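Local atomic coordinates of phosphotriesterase homology protein (Escherichia coli, PDB entry 1BF6), a protein that hydrolyses phosphorylated glyceryl acetates and aromatic acetates and propionates with the help of two zinc ions, as a member of the phosphotriesterase family. Residues A[11-16]-A[56-61]; A[51-56]-A[119-124]. All coordinates share one frame; numbering follows the deposited sequence.

Contact 1 (A[11-16]-A[56-61]); sequences HEHLHI and RYMGRN. With ZN (zinc ion), chain C.
The carbonyl oxygen of His15 takes a hydrogen bond of 2.7 Å from a water that in turn accepts from the backbone N of Asn61, so one solvent molecule ties the two loops. The imidazole of His15 also reaches residues 59-61, its CG being anti to the backbone N (chi1 -178°): ND1 lies 2.8 Å from Gly59 O, which sits at the ring edge in its plane, although an N-H...O angle of 124° makes this a weak bond. Over one face of the same ring stands Asn61 CB, 3.4 Å from the centroid and 7° off the normal, a CH-pi contact. Gly59 has a positive phi, where a side chain would jam against the preceding carbonyl; one would also come close to the carbonyl carbon of Ile16. In the TIM-barrel fold of this family, residues 11-13 form the His-x-His motif closing the first strand, and NE2 of both His11 and His13 binds the same zinc ion, with Glu124 and Asp242 as its other ligands. Met58 approaches this motif from the loop after strand 47-52: its CE lies 3.7 Å from His13 CE1 and 3.9 Å from Ile16 CD1. Ile16 CD1 itself covers the rim of one face of the His13 ring, while His13 ND1 is hydrogen-bonded to Thr54 OG1.

Contact 2 (A[51-56]-A[119-124]); sequences IEMTNR and AGIIAE. With ZN (zinc ion), chain C; ZN (zinc ion), chain D.
The methyl CE of Met53 rests 3.8 Å from Ala123 CB, and farther on it meets Ile121 CG2. Bends at chi2 and chi3 (102°) curl the thioether back over Ala123, with SD on that methyl as well. Ile51 extends the apolar patch, its CG2 lying 4.2 Å from Ile121 CG2 where the two side chains cross at about a right angle. Strand 75-80 adds Cys79 against Ile121 and Ala123, as expected in a TIM barrel, where this strand comes between 47-52 and 122-126. Toward the C-terminal ends of the strands the chemistry turns polar. Glu124, preceded by a cis peptide bond, runs extended beyond CG across Met53, and its carboxylate bridges the metals: OE2 is 2.4 Å from one zinc ion and OE1 2.2 Å from the other. Its backbone N gives a weak bond of 3.5 Å to Met53 O. At the outer edge Asn55 ND2 donates to Ala123 O at 3.1 Å and 163°, with that oxygen close to the plane of the Asn55 amide, and weakly to Glu124 O. Replacing Asn55 by an alanine removes the amide donor and would probably leave the Ala123 carbonyl without this mate and the cis peptide less firmly held.

Contact 2 lies in the buried barrel interior, all six of its touching residues being buried, whereas contact 1 is partly buried and lies among loops above the strand ends. They draw on neighbouring parallel strands, 7-12 and 47-52, and meet at the zinc ion bound by His11, His13 and Glu124. Their chemistry follows their place: zinc-binding histidines, a water bridge and a ring under a CH-pi contact in contact 1, aliphatic packing with a bridging carboxylate in contact 2. Thr54 of contact 2, as partner of the zinc ligand His13, belongs to the second shell of the metal site. Separately, a probable hydrogen bond of 2.8 Å joins Leu14 N to Glu52 OE2.

Contact 1 (A[11-16]-A[56-61])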
ATOM      1  N   HIS A  11       3.307  -1.597   0.357  1.00  8.67           N
ATOM      2  CA  HIS A  11       1.881  -1.933   0.470  1.00  8.90           C
ATOM      3  C   HIS A  11       1.675  -3.365   0.930  1.00  8.36           C
ATOM      4  O   HIS A  11       1.699  -4.290   0.120  1.00  9.14           O
ATOM      5  CB  HIS A  11       1.208  -1.754  -0.887  1.00  7.10           C
ATOM      6  CG  HIS A  11      -0.284  -1.881  -0.841  1.00 12.56           C
ATOM      7  ND1 HIS A  11      -1.151  -0.850  -1.147  1.00  9.52           N
ATOM      8  CD2 HIS A  11      -1.067  -2.938  -0.497  1.00  7.70           C
ATOM      9  CE1 HIS A  11      -2.400  -1.288  -0.991  1.00  9.97           C
ATOM     10  NE2 HIS A  11      -2.399  -2.543  -0.599  1.00 10.84           N
ATOM     11  N   GLU A  12       1.423  -3.528   2.220  1.00  9.29           N
ATOM     12  CA  GLU A  12       1.223  -4.844   2.804  1.00  9.51           C
ATOM     13  C   GLU A  12       0.132  -4.852   3.862  1.00 11.77           C
ATOM     14  O   GLU A  12      -0.344  -3.803   4.309  1.00 11.22           O
ATOM     15  CB  GLU A  12       2.514  -5.313   3.485  1.00  8.74           C
ATOM     16  CG  GLU A  12       3.716  -5.450   2.567  1.00 10.22           C
ATOM     17  CD  GLU A  12       3.489  -6.428   1.440  1.00  9.02           C
ATOM     18  OE1 GLU A  12       2.662  -7.356   1.584  1.00  8.68           O
ATOM     19  OE2 GLU A  12       4.142  -6.271   0.394  1.00 10.44           O
ATOM     20  N   HIS A  13      -0.254  -6.059   4.258  1.00 10.23           N
ATOM     21  CA  HIS A  13      -1.217  -6.255   5.320  1.00 10.68           C
ATOM     22  C   HIS A  13      -0.592  -7.247   6.268  1.00 11.43           C
ATOM     23  O   HIS A  13      -0.093  -8.278   5.821  1.00 10.68           O
ATOM     24  CB  HIS A  13      -2.524  -6.833   4.785  1.00 10.02           C
ATOM     25  CG  HIS A  13      -3.245  -5.906   3.872  1.00  8.71           C
ATOM     26  ND1 HIS A  13      -4.030  -4.860   4.306  1.00  9.26           N
ATOM     27  CD2 HIS A  13      -3.214  -5.813   2.522  1.00  4.41           C
ATOM     28  CE1 HIS A  13      -4.429  -4.177   3.237  1.00  6.79           C
ATOM     29  NE2 HIS A  13      -3.957  -4.722   2.138  1.00  6.76           N
ATOM     30  N   LEU A  14      -0.525  -6.890   7.548  1.00 10.38           N
ATOM     31  CA  LEU A  14       0.004  -7.773   8.586  1.00 11.58           C
ATOM     32  C   LEU A  14      -1.175  -8.352   9.365  1.00 13.36           C
ATOM     33  O   LEU A  14      -1.120  -9.480   9.864  1.00 13.41           O
ATOM     34  CB  LEU A  14       0.944  -7.014   9.517  1.00 10.93           C
ATOM     35  CG  LEU A  14       2.162  -6.454   8.779  1.00 11.10           C
ATOM     36  CD1 LEU A  14       3.110  -5.839   9.786  1.00 13.52           C
ATOM     37  CD2 LEU A  14       2.848  -7.571   8.006  1.00 10.61           C
ATOM     38  N   HIS A  15      -2.222  -7.542   9.511  1.00 11.89           N
ATOM     39  CA  HIS A  15      -3.425  -7.982  10.179  1.00 11.67           C
ATOM     40  C   HIS A  15      -4.616  -7.346   9.491  1.00 12.57           C
ATOM     41  O   HIS A  15      -4.877  -6.149   9.633  1.00  9.66           O
ATOM     42  CB  HIS A  15      -3.440  -7.653  11.669  1.00 12.34           C
ATOM     43  CG  HIS A  15      -4.669  -8.148  12.367  1.00 13.28           C
ATOM     44  ND1 HIS A  15      -5.930  -7.675  12.073  1.00 13.34           N
ATOM     45  CD2 HIS A  15      -4.837  -9.098  13.318  1.00 13.62           C
ATOM     46  CE1 HIS A  15      -6.823  -8.311  12.813  1.00 13.00           C
ATOM     47  NE2 HIS A  15      -6.185  -9.180  13.577  1.00 15.44           N
ATOM     48  N   ILE A  16      -5.302  -8.163   8.705  1.00 11.21           N
ATOM     49  CA  ILE A  16      -6.476  -7.732   7.973  1.00 13.04           C
ATOM     50  C   ILE A  16      -7.520  -8.819   8.129  1.00 13.60           C
ATOM     51  O   ILE A  16      -7.182 -10.002   8.251  1.00 12.92           O
ATOM     52  CB  ILE A  16      -6.167  -7.480   6.472  1.00 11.80           C
ATOM     53  CG1 ILE A  16      -7.432  -7.034   5.742  1.00  9.71           C
ATOM     54  CG2 ILE A  16      -5.554  -8.724   5.817  1.00 13.27           C
ATOM     55  CD1 ILE A  16      -7.203  -6.578   4.321  1.00 11.60           C
ATOM     56  N   ARG A  56      -9.230   0.993   9.586  1.00  9.57           N
ATOM     57  CA  ARG A  56     -10.137   0.488  10.612  1.00 10.09           C
ATOM     58  C   ARG A  56     -11.139  -0.609  10.253  1.00  9.29           C
ATOM     59  O   ARG A  56     -11.091  -1.701  10.822  1.00 10.27           O
ATOM     60  CB  ARG A  56     -10.863   1.636  11.323  1.00  9.70           C
ATOM     61  CG  ARG A  56     -11.704   1.143  12.478  1.00 10.31           C
ATOM     62  CD  ARG A  56     -12.181   2.273  13.366  1.00 10.61           C
ATOM     63  NE  ARG A  56     -13.118   1.770  14.364  1.00 13.00           N
ATOM     64  CZ  ARG A  56     -13.706   2.519  15.291  1.00 15.48           C
ATOM     65  NH1 ARG A  56     -13.449   3.817  15.362  1.00 14.24           N
ATOM     66  NH2 ARG A  56     -14.587   1.971  16.125  1.00 16.19           N
ATOM     67  N   TYR A  57     -12.016  -0.319   9.299  1.00  8.42           N
ATOM     68  CA  TYR A  57     -13.060  -1.250   8.905  1.00 10.31           C
ATOM     69  C   TYR A  57     -12.677  -2.360   7.931  1.00 11.78           C
ATOM     70  O   TYR A  57     -13.539  -3.035   7.355  1.00 11.33           O
ATOM     71  CB  TYR A  57     -14.300  -0.474   8.484  1.00  9.65           C
ATOM     72  CG  TYR A  57     -14.793   0.414   9.616  1.00 10.18           C
ATOM     73  CD1 TYR A  57     -15.570  -0.106  10.655  1.00  9.72           C
ATOM     74  CD2 TYR A  57     -14.415   1.764   9.690  1.00  9.77           C
ATOM     75  CE1 TYR A  57     -15.954   0.689  11.748  1.00 10.51           C
ATOM     76  CE2 TYR A  57     -14.798   2.562  10.775  1.00  8.40           C
ATOM     77  CZ  TYR A  57     -15.561   2.020  11.796  1.00 10.45           C
ATOM     78  OH  TYR A  57     -15.933   2.807  12.864  1.00 11.12           O
ATOM     79  N   MET A  58     -11.368  -2.546   7.774  1.00 11.55           N
ATOM     80  CA  MET A  58     -10.815  -3.611   6.955  1.00 10.40           C
ATOM     81  C   MET A  58     -10.316  -4.659   7.953  1.00 10.41           C
ATOM     82  O   MET A  58      -9.825  -5.724   7.569  1.00 12.16           O
ATOM     83  CB  MET A  58      -9.645  -3.105   6.101  1.00  9.14           C
ATOM     84  CG  MET A  58     -10.053  -2.360   4.838  1.00  9.69           C
ATOM     85  SD  MET A  58      -8.659  -1.517   4.052  1.00  9.58           S
ATOM     86  CE  MET A  58      -7.903  -2.901   3.122  1.00  6.70           C
ATOM     87  N   GLY A  59     -10.451  -4.359   9.240  1.00  9.41           N
ATOM     88  CA  GLY A  59     -10.019  -5.291  10.266  1.00  8.89           C
ATOM     89  C   GLY A  59      -8.654  -5.000  10.860  1.00 11.00           C
ATOM     90  O   GLY A  59      -7.953  -5.924  11.293  1.00  9.69           O
ATOM     91  N   ARG A  60      -8.279  -3.717  10.895  1.00  8.77           N
ATOM     92  CA  ARG A  60      -6.996  -3.307  11.459  1.00  8.22           C
ATOM     93  C   ARG A  60      -6.901  -3.703  12.931  1.00  9.14           C
ATOM     94  O   ARG A  60      -7.909  -3.773  13.639  1.00  9.89           O
ATOM     95  CB  ARG A  60      -6.819  -1.783  11.315  1.00  8.28           C
ATOM     96  CG  ARG A  60      -5.446  -1.226  11.765  1.00  8.23           C
ATOM     97  CD  ARG A  60      -5.424   0.316  11.713  1.00  9.67           C
ATOM     98  NE  ARG A  60      -6.326   0.883  12.716  1.00  8.13           N
ATOM     99  CZ  ARG A  60      -6.992   2.030  12.583  1.00 10.55           C
ATOM    100  NH1 ARG A  60      -6.860   2.771  11.492  1.00  8.25           N
ATOM    101  NH2 ARG A  60      -7.850   2.397  13.525  1.00  8.64           N
ATOM    102  N   ASN A  61      -5.679  -3.951  13.389  1.00  7.70           N
ATOM    103  CA  ASN A  61      -5.421  -4.321  14.769  1.00  9.32           C
ATOM    104  C   ASN A  61      -4.095  -3.700  15.172  1.00 10.13           C
ATOM    105  O   ASN A  61      -3.032  -4.306  14.988  1.00  8.48           O
ATOM    106  CB  ASN A  61      -5.348  -5.842  14.905  1.00 10.55           C
ATOM    107  CG  ASN A  61      -5.416  -6.307  16.339  1.00 12.24           C
ATOM    108  OD1 ASN A  61      -6.083  -7.297  16.629  1.00 18.46           O
ATOM    109  ND2 ASN A  61      -4.714  -5.627  17.243  1.00 11.29           N
TER
HETATM  110 ZN    ZN C   1      -3.963  -4.054   0.079  1.00 12.00          ZN
HETATM  111  O   HOH W   1      -3.670  -4.227  11.139  1.00 10.83           O

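Contact 2 (A[51-56]-A[119-124])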
ATOM      1  N   ILE A  51       4.782  -0.723   5.160  1.00  6.31           N
ATOM      2  CA  ILE A  51       3.669   0.230   5.193  1.00  8.29           C
ATOM      3  C   ILE A  51       2.379  -0.613   5.172  1.00  7.44           C
ATOM      4  O   ILE A  51       2.016  -1.203   4.149  1.00  8.96           O
ATOM      5  CB  ILE A  51       3.689   1.193   3.976  1.00  7.11           C
ATOM      6  CG1 ILE A  51       5.121   1.693   3.702  1.00  9.85           C
ATOM      7  CG2 ILE A  51       2.757   2.406   4.240  1.00  8.89           C
ATOM      8  CD1 ILE A  51       5.802   2.398   4.879  1.00  5.95           C
ATOM      9  N   GLU A  52       1.726  -0.684   6.324  1.00  8.79           N
ATOM     10  CA  GLU A  52       0.512  -1.468   6.495  1.00  7.95           C
ATOM     11  C   GLU A  52      -0.728  -0.709   6.000  1.00 10.24           C
ATOM     12  O   GLU A  52      -1.042   0.387   6.485  1.00  9.74           O
ATOM     13  CB  GLU A  52       0.418  -1.891   7.957  1.00  9.28           C
ATOM     14  CG  GLU A  52      -0.043  -3.333   8.160  1.00  9.35           C
ATOM     15  CD  GLU A  52      -1.549  -3.475   8.149  1.00 11.57           C
ATOM     16  OE1 GLU A  52      -2.246  -2.440   8.223  1.00  8.50           O
ATOM     17  OE2 GLU A  52      -2.040  -4.624   8.085  1.00 10.18           O
ATOM     18  N   MET A  53      -1.444  -1.340   5.067  1.00  8.01           N
ATOM     19  CA  MET A  53      -2.609  -0.768   4.390  1.00  6.76           C
ATOM     20  C   MET A  53      -4.009  -1.094   4.904  1.00  7.13           C
ATOM     21  O   MET A  53      -4.999  -0.810   4.215  1.00  7.30           O
ATOM     22  CB  MET A  53      -2.548  -1.176   2.918  1.00  9.24           C
ATOM     23  CG  MET A  53      -1.271  -0.766   2.193  1.00 10.56           C
ATOM     24  SD  MET A  53      -1.244   0.998   1.753  1.00 10.03           S
ATOM     25  CE  MET A  53      -0.218   1.576   2.982  1.00  9.86           C
ATOM     26  N   THR A  54      -4.092  -1.702   6.078  1.00  6.33           N
ATOM     27  CA  THR A  54      -5.379  -2.092   6.652  1.00  7.79           C
ATOM     28  C   THR A  54      -5.973  -0.948   7.473  1.00  4.85           C
ATOM     29  O   THR A  54      -5.478  -0.666   8.553  1.00  5.84           O
ATOM     30  CB  THR A  54      -5.236  -3.326   7.609  1.00  8.41           C
ATOM     31  OG1 THR A  54      -4.513  -4.381   6.955  1.00  7.62           O
ATOM     32  CG2 THR A  54      -6.604  -3.856   8.021  1.00  7.66           C
ATOM     33  N   ASN A  55      -6.999  -0.274   6.948  1.00  8.59           N
ATOM     34  CA  ASN A  55      -7.638   0.782   7.733  1.00  8.64           C
ATOM     35  C   ASN A  55      -8.663   0.170   8.710  1.00 10.81           C
ATOM     36  O   ASN A  55      -8.907  -1.055   8.696  1.00 10.36           O
ATOM     37  CB  ASN A  55      -8.192   1.948   6.880  1.00  6.69           C
ATOM     38  CG  ASN A  55      -8.894   1.510   5.617  1.00  7.92           C
ATOM     39  OD1 ASN A  55      -9.843   0.729   5.649  1.00  8.70           O
ATOM     40  ND2 ASN A  55      -8.475   2.080   4.489  1.00  6.82           N
ATOM     41  N   ARG A  56      -9.230   0.993   9.586  1.00  9.57           N
ATOM     42  CA  ARG A  56     -10.137   0.488  10.612  1.00 10.09           C
ATOM     43  C   ARG A  56     -11.139  -0.609  10.253  1.00  9.29           C
ATOM     44  O   ARG A  56     -11.091  -1.701  10.822  1.00 10.27           O
ATOM     45  CB  ARG A  56     -10.863   1.636  11.323  1.00  9.70           C
ATOM     46  CG  ARG A  56     -11.704   1.143  12.478  1.00 10.31           C
ATOM     47  CD  ARG A  56     -12.181   2.273  13.366  1.00 10.61           C
ATOM     48  NE  ARG A  56     -13.118   1.770  14.364  1.00 13.00           N
ATOM     49  CZ  ARG A  56     -13.706   2.519  15.291  1.00 15.48           C
ATOM     50  NH1 ARG A  56     -13.449   3.817  15.362  1.00 14.24           N
ATOM     51  NH2 ARG A  56     -14.587   1.971  16.125  1.00 16.19           N
ATOM     52  N   ALA A 119      -1.563   6.552  13.117  1.00  8.50           N
ATOM     53  CA  ALA A 119      -1.532   6.318  11.680  1.00  9.50           C
ATOM     54  C   ALA A 119      -0.489   7.262  11.059  1.00 11.02           C
ATOM     55  O   ALA A 119      -0.441   8.460  11.387  1.00  8.93           O
ATOM     56  CB  ALA A 119      -2.905   6.567  11.060  1.00 10.36           C
ATOM     57  N   GLY A 120       0.370   6.709  10.205  1.00  9.27           N
ATOM     58  CA  GLY A 120       1.388   7.506   9.549  1.00  6.66           C
ATOM     59  C   GLY A 120       1.083   7.825   8.101  1.00  8.67           C
ATOM     60  O   GLY A 120       1.846   8.555   7.462  1.00 10.89           O
ATOM     61  N   ILE A 121      -0.033   7.312   7.574  1.00  6.36           N
ATOM     62  CA  ILE A 121      -0.417   7.536   6.181  1.00  6.95           C
ATOM     63  C   ILE A 121      -1.939   7.371   6.051  1.00  5.93           C
ATOM     64  O   ILE A 121      -2.556   6.695   6.876  1.00  8.06           O
ATOM     65  CB  ILE A 121       0.331   6.511   5.230  1.00  7.47           C
ATOM     66  CG1 ILE A 121       0.187   6.896   3.760  1.00  9.16           C
ATOM     67  CG2 ILE A 121      -0.192   5.088   5.453  1.00  8.37           C
ATOM     68  CD1 ILE A 121       1.161   6.153   2.834  1.00 10.91           C
ATOM     69  N   ILE A 122      -2.533   8.071   5.089  1.00  6.99           N
ATOM     70  CA  ILE A 122      -3.979   7.997   4.814  1.00  7.79           C
ATOM     71  C   ILE A 122      -4.018   6.946   3.723  1.00  6.42           C
ATOM     72  O   ILE A 122      -3.648   7.201   2.571  1.00  6.76           O
ATOM     73  CB  ILE A 122      -4.531   9.332   4.283  1.00  7.88           C
ATOM     74  CG1 ILE A 122      -4.389  10.421   5.356  1.00  8.59           C
ATOM     75  CG2 ILE A 122      -5.976   9.154   3.800  1.00  5.51           C
ATOM     76  CD1 ILE A 122      -4.332  11.803   4.783  1.00  6.91           C
ATOM     77  N   ALA A 123      -4.544   5.778   4.060  1.00  6.94           N
ATOM     78  CA  ALA A 123      -4.465   4.687   3.079  1.00  8.40           C
ATOM     79  C   ALA A 123      -5.361   3.505   3.470  1.00  9.27           C
ATOM     80  O   ALA A 123      -5.766   3.510   4.610  1.00  7.72           O
ATOM     81  CB  ALA A 123      -3.026   4.131   3.168  1.00  8.19           C
ATOM     82  N   GLU A 124      -5.494   2.348   2.819  1.00  7.72           N
ATOM     83  CA  GLU A 124      -5.569   2.288   1.427  1.00  7.79           C
ATOM     84  C   GLU A 124      -6.908   2.844   0.928  1.00 10.45           C
ATOM     85  O   GLU A 124      -7.908   2.257   1.361  1.00 10.06           O
ATOM     86  CB  GLU A 124      -5.195   1.027   0.603  1.00  7.73           C
ATOM     87  CG  GLU A 124      -6.051  -0.203   0.970  1.00  7.70           C
ATOM     88  CD  GLU A 124      -5.537  -1.371   0.044  1.00  6.55           C
ATOM     89  OE1 GLU A 124      -5.753  -0.939  -1.050  1.00  9.06           O
ATOM     90  OE2 GLU A 124      -5.221  -2.198   0.871  1.00  4.46           O
TER
HETATM   91 ZN    ZN C   1      -3.963  -4.054   0.079  1.00 12.00          ZN
HETATM   92 ZN    ZN D 293      -5.727  -2.669  -2.409  1.00 15.00          ZN